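Local coordinates for peptidoglycan recognition protein 3 (PDB 4Z8I) that probably cleaves bacterial peptidoglycan as a zinc-dependent N-acetylmuramoyl-L-alanine amidase, its activity augmented by fusion to a chitin-binding domain, at residues 72-77 and 112-117; 78-83 and 144-149; 132-137 and 171-176. All coordinates share one frame; numbering follows the deposited sequence.

Interaction 1: 72-77 and 112-117; sequences WGSRAT and NIQNYH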
loop_
_atom_site.group_PDB
_atom_site.type_symbol
_atom_site.label_atom_id
_atom_site.label_comp_id
_atom_site.label_asym_id
_atom_site.label_seq_id
_atom_site.Cartn_x
_atom_site.Cartn_y
_atom_site.Cartn_z
ATOM N N TRP A 72 -1.347 16.790 3.713
ATOM C CA TRP A 72 0.041 16.991 3.296
ATOM C C TRP A 72 0.254 18.308 2.563
ATOM O O TRP A 72 1.372 18.634 2.174
ATOM C CB TRP A 72 0.624 15.796 2.516
ATOM C CG TRP A 72 -0.039 15.406 1.212
ATOM C CD1 TRP A 72 -0.898 14.361 1.013
ATOM C CD2 TRP A 72 0.157 16.009 -0.075
ATOM N NE1 TRP A 72 -1.265 14.293 -0.308
ATOM C CE2 TRP A 72 -0.632 15.292 -0.998
ATOM C CE3 TRP A 72 0.910 17.093 -0.533
ATOM C CZ2 TRP A 72 -0.687 15.626 -2.351
ATOM C CZ3 TRP A 72 0.855 17.420 -1.878
ATOM C CH2 TRP A 72 0.064 16.691 -2.770
ATOM N N GLY A 73 -0.822 19.070 2.395
ATOM C CA GLY A 73 -0.719 20.411 1.852
ATOM C C GLY A 73 -0.763 20.495 0.343
ATOM O O GLY A 73 -0.057 21.304 -0.260
ATOM N N SER A 74 -1.599 19.664 -0.269
ATOM C CA SER A 74 -1.753 19.669 -1.717
ATOM C C SER A 74 -2.235 21.021 -2.209
ATOM O O SER A 74 -2.939 21.737 -1.495
ATOM C CB SER A 74 -2.745 18.591 -2.146
ATOM O OG SER A 74 -2.997 18.647 -3.538
ATOM N N ARG A 75 -1.842 21.372 -3.427
ATOM C CA ARG A 75 -2.338 22.582 -4.056
ATOM C C ARG A 75 -3.677 22.246 -4.690
ATOM O O ARG A 75 -4.028 21.074 -4.821
ATOM C CB ARG A 75 -1.357 23.092 -5.115
ATOM C CG ARG A 75 -1.341 22.282 -6.396
ATOM C CD ARG A 75 -0.773 23.093 -7.552
ATOM N NE ARG A 75 0.679 22.989 -7.645
ATOM C CZ ARG A 75 1.412 23.601 -8.570
ATOM N NH1 ARG A 75 2.728 23.450 -8.581
ATOM N NH2 ARG A 75 0.830 24.371 -9.479
ATOM N N ALA A 76 -4.431 23.267 -5.072
ATOM C CA ALA A 76 -5.725 23.039 -5.696
ATOM C C ALA A 76 -5.566 22.315 -7.032
ATOM O O ALA A 76 -4.771 22.724 -7.878
ATOM C CB ALA A 76 -6.459 24.355 -5.885
ATOM N N THR A 77 -6.314 21.228 -7.202
ATOM C CA THR A 77 -6.369 20.516 -8.476
ATOM C C THR A 77 -7.821 20.329 -8.906
ATOM O O THR A 77 -8.743 20.597 -8.138
ATOM C CB THR A 77 -5.674 19.141 -8.405
ATOM O OG1 THR A 77 -6.302 18.332 -7.402
ATOM C CG2 THR A 77 -4.198 19.301 -8.076
ATOM N N ASN A 112 6.769 18.822 -3.155
ATOM C CA ASN A 112 7.807 19.013 -4.155
ATOM C C ASN A 112 7.538 18.201 -5.410
ATOM O O ASN A 112 7.638 18.718 -6.523
ATOM C CB ASN A 112 9.179 18.605 -3.608
ATOM C CG ASN A 112 9.689 19.508 -2.510
ATOM O OD1 ASN A 112 10.588 19.109 -1.770
ATOM N ND2 ASN A 112 9.163 20.716 -2.407
ATOM N N ILE A 113 7.208 16.924 -5.227
ATOM C CA ILE A 113 6.941 16.049 -6.362
ATOM C C ILE A 113 5.742 16.550 -7.170
ATOM O O ILE A 113 5.764 16.551 -8.405
ATOM C CB ILE A 113 6.745 14.586 -5.917
ATOM C CG1 ILE A 113 8.055 14.038 -5.345
ATOM C CG2 ILE A 113 6.290 13.724 -7.081
ATOM C CD1 ILE A 113 7.993 12.582 -4.936
ATOM N N GLN A 114 4.712 17.001 -6.465
ATOM C CA GLN A 114 3.529 17.556 -7.108
ATOM C C GLN A 114 3.899 18.793 -7.914
ATOM O O GLN A 114 3.519 18.917 -9.075
ATOM C CB GLN A 114 2.457 17.904 -6.069
ATOM C CG GLN A 114 1.153 18.414 -6.674
ATOM C CD GLN A 114 0.107 18.756 -5.627
ATOM O OE1 GLN A 114 0.337 19.589 -4.751
ATOM N NE2 GLN A 114 -1.052 18.115 -5.718
ATOM N N ASN A 115 4.648 19.702 -7.296
ATOM C CA ASN A 115 5.084 20.913 -7.980
ATOM C C ASN A 115 5.919 20.608 -9.217
ATOM O O ASN A 115 5.826 21.303 -10.222
ATOM C CB ASN A 115 5.860 21.824 -7.026
ATOM C CG ASN A 115 4.981 22.420 -5.948
ATOM O OD1 ASN A 115 3.752 22.399 -6.045
ATOM N ND2 ASN A 115 5.608 22.972 -4.918
ATOM N N TYR A 116 6.731 19.561 -9.142
ATOM C CA TYR A 116 7.533 19.143 -10.284
ATOM C C TYR A 116 6.660 18.592 -11.406
ATOM O O TYR A 116 6.885 18.893 -12.577
ATOM C CB TYR A 116 8.582 18.109 -9.860
ATOM C CG TYR A 116 9.299 17.442 -11.014
ATOM C CD1 TYR A 116 9.959 18.190 -11.978
ATOM C CD2 TYR A 116 9.329 16.058 -11.125
ATOM C CE1 TYR A 116 10.619 17.581 -13.025
ATOM C CE2 TYR A 116 9.987 15.441 -12.165
ATOM C CZ TYR A 116 10.630 16.207 -13.112
ATOM O OH TYR A 116 11.286 15.594 -14.155
ATOM N N HIS A 117 5.664 17.788 -11.052
ATOM C CA HIS A 117 4.781 17.201 -12.057
ATOM C C HIS A 117 3.867 18.228 -12.724
ATOM O O HIS A 117 3.630 18.168 -13.929
ATOM C CB HIS A 117 3.947 16.071 -11.451
ATOM C CG HIS A 117 4.716 14.810 -11.224
ATOM N ND1 HIS A 117 4.158 13.696 -10.637
ATOM C CD2 HIS A 117 5.999 14.484 -11.508
ATOM C CE1 HIS A 117 5.064 12.737 -10.568
ATOM N NE2 HIS A 117 6.190 13.190 -11.091
#
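With CG trans to the backbone N (chi1 -177°) and the chain extended beyond it, Gln114 reaches from helix 103-120 to Ser74 and Arg75, in the loop that follows helix 69-72. In this peptidoglycan recognition protein fold the contact ties a long helix to the segment leading into strand 87-94 of the mixed sheet. The Gln114 amide grips the loop twice. Its NE2 donates to Ser74 OG at 3.0 Å, with the hydroxyl in the amide plane, and its OE1 accepts an almost straight bond (173°) from Arg75 N at 3.1 Å. A further bond from NE2 to Asp125 OD1 helps fix the rotation of the group. Trp72, whose NE1 is bonded to Glu140 O, brings the rim of its ring to the same amide, CH2 lying 3.5 Å from Gln114 NE2. A leucine in place of Gln114 would probably leave Ser74 OG and Arg75 N without these mates and cost Asp125 a donor. Farther out, Arg75 bends at chi3 and sets NH1 2.9 Å from Asn115 OD1, above the carbonyl plane; NH1 also forms a salt bridge with Asp119. Ser74 OG in turn donates to Arg75 O at 2.9 Å, on a lone pair.

Interaction 2: 78-83 and 144-149; sequences NYNVFL and WDRRGA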
loop_
_atom_site.group_PDB
_atom_site.type_symbol
_atom_site.label_atom_id
_atom_site.label_comp_id
_atom_site.label_asym_id
_atom_site.label_seq_id
_atom_site.Cartn_x
_atom_site.Cartn_y
_atom_site.Cartn_z
ATOM N N ASN A 78 -8.016 19.869 -10.136
ATOM C CA ASN A 78 -9.354 19.656 -10.672
ATOM C C ASN A 78 -9.312 18.607 -11.774
ATOM O O ASN A 78 -9.822 18.817 -12.875
ATOM C CB ASN A 78 -9.927 20.973 -11.201
ATOM C CG ASN A 78 -11.423 20.911 -11.440
ATOM O OD1 ASN A 78 -12.129 20.093 -10.847
ATOM N ND2 ASN A 78 -11.916 21.784 -12.311
ATOM N N TYR A 79 -8.686 17.476 -11.467
ATOM C CA TYR A 79 -8.504 16.400 -12.437
ATOM C C TYR A 79 -9.512 15.291 -12.183
ATOM O O TYR A 79 -9.509 14.665 -11.123
ATOM C CB TYR A 79 -7.078 15.854 -12.350
ATOM C CG TYR A 79 -6.809 14.664 -13.235
ATOM C CD1 TYR A 79 -6.519 14.827 -14.582
ATOM C CD2 TYR A 79 -6.828 13.376 -12.720
ATOM C CE1 TYR A 79 -6.266 13.741 -15.392
ATOM C CE2 TYR A 79 -6.579 12.285 -13.522
ATOM C CZ TYR A 79 -6.294 12.474 -14.857
ATOM O OH TYR A 79 -6.045 11.389 -15.660
ATOM N N ASN A 80 -10.376 15.048 -13.159
ATOM C CA ASN A 80 -11.467 14.106 -12.962
ATOM C C ASN A 80 -11.593 13.057 -14.068
ATOM O O ASN A 80 -12.697 12.758 -14.526
ATOM C CB ASN A 80 -12.785 14.863 -12.776
ATOM C CG ASN A 80 -12.707 15.904 -11.672
ATOM O OD1 ASN A 80 -12.775 15.577 -10.484
ATOM N ND2 ASN A 80 -12.562 17.166 -12.060
ATOM N N VAL A 81 -10.461 12.500 -14.490
ATOM C CA VAL A 81 -10.460 11.387 -15.435
ATOM C C VAL A 81 -10.441 10.072 -14.664
ATOM O O VAL A 81 -9.415 9.678 -14.105
ATOM C CB VAL A 81 -9.267 11.467 -16.399
ATOM C CG1 VAL A 81 -9.236 10.254 -17.312
ATOM C CG2 VAL A 81 -9.351 12.739 -17.218
ATOM N N PHE A 82 -11.584 9.395 -14.637
ATOM C CA PHE A 82 -11.776 8.268 -13.728
ATOM C C PHE A 82 -11.336 6.910 -14.273
ATOM O O PHE A 82 -11.512 6.607 -15.454
ATOM C CB PHE A 82 -13.229 8.213 -13.249
ATOM C CG PHE A 82 -13.677 9.464 -12.555
ATOM C CD1 PHE A 82 -13.288 9.726 -11.252
ATOM C CD2 PHE A 82 -14.478 10.385 -13.207
ATOM C CE1 PHE A 82 -13.691 10.881 -10.614
ATOM C CE2 PHE A 82 -14.884 11.541 -12.574
ATOM C CZ PHE A 82 -14.489 11.790 -11.277
ATOM N N LEU A 83 -10.756 6.104 -13.390
ATOM C CA LEU A 83 -10.368 4.739 -13.714
ATOM C C LEU A 83 -11.589 3.839 -13.762
ATOM O O LEU A 83 -12.532 4.023 -12.993
ATOM C CB LEU A 83 -9.405 4.199 -12.659
ATOM C CG LEU A 83 -7.938 4.585 -12.799
ATOM C CD1 LEU A 83 -7.164 4.174 -11.562
ATOM C CD2 LEU A 83 -7.355 3.930 -14.034
ATOM N N TRP A 144 -7.862 6.357 -5.548
ATOM C CA TRP A 144 -8.354 5.095 -6.086
ATOM C C TRP A 144 -9.040 5.277 -7.427
ATOM O O TRP A 144 -8.931 4.429 -8.314
ATOM C CB TRP A 144 -9.372 4.474 -5.124
ATOM C CG TRP A 144 -8.859 4.216 -3.749
ATOM C CD1 TRP A 144 -9.209 4.872 -2.604
ATOM C CD2 TRP A 144 -7.907 3.220 -3.366
ATOM N NE1 TRP A 144 -8.528 4.348 -1.532
ATOM C CE2 TRP A 144 -7.722 3.331 -1.974
ATOM C CE3 TRP A 144 -7.189 2.248 -4.068
ATOM C CZ2 TRP A 144 -6.848 2.504 -1.271
ATOM C CZ3 TRP A 144 -6.321 1.430 -3.368
ATOM C CH2 TRP A 144 -6.157 1.562 -1.986
ATOM N N ASP A 145 -9.754 6.390 -7.564
ATOM C CA ASP A 145 -10.763 6.525 -8.607
ATOM C C ASP A 145 -10.310 7.272 -9.858
ATOM O O ASP A 145 -11.010 7.263 -10.868
ATOM C CB ASP A 145 -12.014 7.187 -8.019
ATOM C CG ASP A 145 -12.550 6.443 -6.812
ATOM O OD1 ASP A 145 -12.317 5.221 -6.716
ATOM O OD2 ASP A 145 -13.203 7.078 -5.956
ATOM N N ARG A 146 -9.145 7.908 -9.798
ATOM C CA ARG A 146 -8.681 8.728 -10.917
ATOM C C ARG A 146 -7.505 8.106 -11.664
ATOM O O ARG A 146 -6.613 7.510 -11.056
ATOM C CB ARG A 146 -8.340 10.143 -10.436
ATOM C CG ARG A 146 -9.569 11.024 -10.257
ATOM C CD ARG A 146 -9.347 12.173 -9.279
ATOM N NE ARG A 146 -10.552 12.994 -9.148
ATOM C CZ ARG A 146 -11.558 12.721 -8.320
ATOM N NH1 ARG A 146 -11.507 11.651 -7.538
ATOM N NH2 ARG A 146 -12.619 13.516 -8.272
ATOM N N ARG A 147 -7.518 8.238 -12.988
ATOM C CA ARG A 147 -6.431 7.727 -13.818
ATOM C C ARG A 147 -5.124 8.441 -13.505
ATOM O O ARG A 147 -5.071 9.668 -13.473
ATOM C CB ARG A 147 -6.754 7.896 -15.301
ATOM C CG ARG A 147 -5.615 7.467 -16.216
ATOM C CD ARG A 147 -5.793 8.006 -17.620
ATOM N NE ARG A 147 -7.015 7.509 -18.243
ATOM C CZ ARG A 147 -7.458 7.905 -19.431
ATOM N NH1 ARG A 147 -6.778 8.808 -20.123
ATOM N NH2 ARG A 147 -8.581 7.403 -19.925
ATOM N N GLY A 148 -4.065 7.670 -13.283
ATOM C CA GLY A 148 -2.773 8.251 -12.974
ATOM C C GLY A 148 -1.948 8.549 -14.208
ATOM O O GLY A 148 -2.357 8.256 -15.333
ATOM N N ALA A 149 -0.782 9.146 -13.989
ATOM C CA ALA A 149 0.176 9.390 -15.057
ATOM C C ALA A 149 1.555 8.935 -14.598
ATOM O O ALA A 149 2.448 9.752 -14.371
ATOM C CB ALA A 149 0.192 10.860 -15.428
#
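Phe82 and Arg146 are joined by a single beta bridge where two loops of the amidase domain cross, one leading into strand 87-94 and the other running from strand 138-140 to strand 158-163. The close-knit part is mainly backbone. Arg147 N donates to Val81 O at 2.6 Å, nearly along the C=O axis, while Leu83 N donates to Asp145 O at 2.8 Å. Beside the bridge the buried Leu83 folds in, its CD1 against the carbonyls of Trp144 and Arg146 and its CG over Arg147 CA. Tyr79 closes the other flank: OH donates to Arg147 O from above the carbonyl plane, at 2.9 Å. Arg142 strengthens this corner, giving its NH1 to the same carbonyl and making a cation-pi contact with the Tyr79 ring.

The solvent side is carried by long side chains lying across the surface. Arg146, extended from CG to NE, runs alongside Phe82, and its guanidinium takes Phe82 CE1 over the centre of one face, the two planes 68° apart. Its edge does the polar work: NE reaches Tyr79 O at 2.8 Å, a bent bond (135°), and NH2 meets exposed Asn80 OD1 at 3.0 Å. Arg147 bends at chi3 instead and lays a guanidinium face on Val81, CG1 sitting 3.6 Å from Arg147 CZ.

Interaction 3: 132-137 and 171-176; sequences VGNDGN and KPTASA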
loop_
_atom_site.group_PDB
_atom_site.type_symbol
_atom_site.label_atom_id
_atom_site.label_comp_id
_atom_site.label_asym_id
_atom_site.label_seq_id
_atom_site.Cartn_x
_atom_site.Cartn_y
_atom_site.Cartn_z
ATOM N N VAL A 132 4.479 6.620 -0.740
ATOM C CA VAL A 132 4.839 5.987 0.521
ATOM C C VAL A 132 6.192 6.524 0.951
ATOM O O VAL A 132 7.130 6.552 0.152
ATOM C CB VAL A 132 4.919 4.450 0.382
ATOM C CG1 VAL A 132 5.509 3.832 1.632
ATOM C CG2 VAL A 132 3.543 3.862 0.105
ATOM N N GLY A 133 6.287 6.973 2.197
ATOM C CA GLY A 133 7.539 7.487 2.720
ATOM C C GLY A 133 8.163 6.532 3.718
ATOM O O GLY A 133 7.495 5.634 4.232
ATOM N N ASN A 134 9.449 6.726 3.999
ATOM C CA ASN A 134 10.147 5.901 4.976
ATOM C C ASN A 134 9.627 6.140 6.389
ATOM O O ASN A 134 10.004 5.433 7.324
ATOM C CB ASN A 134 11.659 6.142 4.908
ATOM C CG ASN A 134 12.347 5.270 3.870
ATOM O OD1 ASN A 134 11.696 4.541 3.122
ATOM N ND2 ASN A 134 13.673 5.342 3.825
ATOM N N ASP A 135 8.756 7.138 6.532
ATOM C CA ASP A 135 8.084 7.407 7.798
ATOM C C ASP A 135 6.979 6.385 8.044
ATOM O O ASP A 135 6.344 6.381 9.100
ATOM C CB ASP A 135 7.499 8.822 7.811
ATOM C CG ASP A 135 6.378 9.002 6.800
ATOM O OD1 ASP A 135 6.385 8.300 5.766
ATOM O OD2 ASP A 135 5.491 9.853 7.038
ATOM N N GLY A 136 6.745 5.526 7.056
ATOM C CA GLY A 136 5.779 4.453 7.191
ATOM C C GLY A 136 4.366 4.874 6.841
ATOM O O GLY A 136 3.424 4.100 7.008
ATOM N N ASN A 137 4.213 6.100 6.353
ATOM C CA ASN A 137 2.895 6.613 5.999
ATOM C C ASN A 137 2.569 6.488 4.514
ATOM O O ASN A 137 3.467 6.405 3.673
ATOM C CB ASN A 137 2.754 8.071 6.435
ATOM C CG ASN A 137 2.579 8.217 7.934
ATOM O OD1 ASN A 137 1.768 7.521 8.549
ATOM N ND2 ASN A 137 3.342 9.129 8.532
ATOM N N LYS A 171 17.029 -0.255 0.324
ATOM C CA LYS A 171 15.648 -0.715 0.399
ATOM C C LYS A 171 14.900 0.214 1.341
ATOM O O LYS A 171 15.485 0.730 2.292
ATOM C CB LYS A 171 15.573 -2.163 0.894
ATOM C CG LYS A 171 16.251 -3.161 -0.033
ATOM C CD LYS A 171 16.214 -4.583 0.508
ATOM C CE LYS A 171 14.807 -5.153 0.504
ATOM N NZ LYS A 171 14.785 -6.574 0.963
ATOM N N PRO A 172 13.609 0.451 1.072
ATOM C CA PRO A 172 12.805 1.295 1.962
ATOM C C PRO A 172 12.717 0.687 3.358
ATOM O O PRO A 172 13.061 -0.481 3.539
ATOM C CB PRO A 172 11.423 1.280 1.299
ATOM C CG PRO A 172 11.687 0.939 -0.134
ATOM C CD PRO A 172 12.850 -0.001 -0.107
ATOM N N THR A 173 12.270 1.469 4.333
ATOM C CA THR A 173 12.085 0.954 5.685
ATOM C C THR A 173 10.982 -0.101 5.680
ATOM O O THR A 173 10.095 -0.075 4.827
ATOM C CB THR A 173 11.732 2.082 6.675
ATOM O OG1 THR A 173 10.496 2.697 6.289
ATOM C CG2 THR A 173 12.826 3.135 6.689
ATOM N N ALA A 174 11.043 -1.034 6.624
ATOM C CA ALA A 174 10.047 -2.095 6.705
ATOM C C ALA A 174 8.648 -1.512 6.853
ATOM O O ALA A 174 7.670 -2.088 6.375
ATOM C CB ALA A 174 10.360 -3.031 7.858
ATOM N N SER A 175 8.562 -0.357 7.508
ATOM C CA SER A 175 7.282 0.324 7.687
ATOM C C SER A 175 6.710 0.815 6.358
ATOM O O SER A 175 5.496 0.816 6.160
ATOM C CB SER A 175 7.420 1.489 8.670
ATOM O OG SER A 175 8.364 2.437 8.211
ATOM N N ALA A 176 7.589 1.227 5.450
ATOM C CA ALA A 176 7.162 1.667 4.125
ATOM C C ALA A 176 6.581 0.499 3.328
ATOM O O ALA A 176 5.506 0.613 2.728
ATOM C CB ALA A 176 8.323 2.305 3.381
#
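The hydroxyl of Thr173 works in two directions at once: it caps a helix and also donates its proton across the contact to the carbonyl of Asn134. Thr173 is the N-cap of helix 174-190, and Asn134 sits in the type I beta turn, Gly133 to Gly136, of the hairpin that links strands 130-132 and 138-140 of the amidase sheet. OG1 stands between the backbone N and the carbonyl carbon (chi1 62°), which lets it serve both sides. It meets Asn134 O at 3.0 Å, tilted from the carbonyl plane, while accepting Ser175 OG at 2.9 Å and a weak capping bond from Ala176 N. Three neighbours thus grip one oxygen. The same torsion turns CG2 onto the Asn134 amide, 3.6 Å from its CG. Asn134 OD1 adds a long, weak bond from Thr173 N and rests near Pro172, whose side chain lies about 13 Å from the zinc ion held by His93, His202 and Cys210.

Gly136 comes closest of the turn backbone to the first turn of the helix. At its positive phi a side chain would press on the carbonyl of Asp135, and a CB would also collide with Ser175 CB. Ser175 instead lays its OG 3.4 Å from Gly136 CA. On the far side of the turn Asp135 makes an Asx turn, OD1 accepting from Asn137 N, and OD2 takes Asn137 ND2 and Tyr139 OH. Deeper in, where Phe163 of strand 158-163 touches both residues, the contact turns apolar: Val132 CG1 packs 3.6 Å from Ala176 CB.

Interactions 1 and 2 use consecutive stretches of one loop, 72-77 and 78-83, which docks first on helix 103-120 and then on the loop after strand 138-140. Interaction 3 lies at the other end of that strand, where its hairpin turn meets the start of helix 174-190. Interaction 2 is a surface contact, its centre about 18 Å from the chain's centre; interactions 1 and 3 are partly buried, and interaction 3 is the most central, its own centre about 10 Å away. Chemistry follows place: an amide from a helix in interaction 1, backbone bridging under arginines in interaction 2, and helix capping beside apolar packing in interaction 3. None of the three touches another through space.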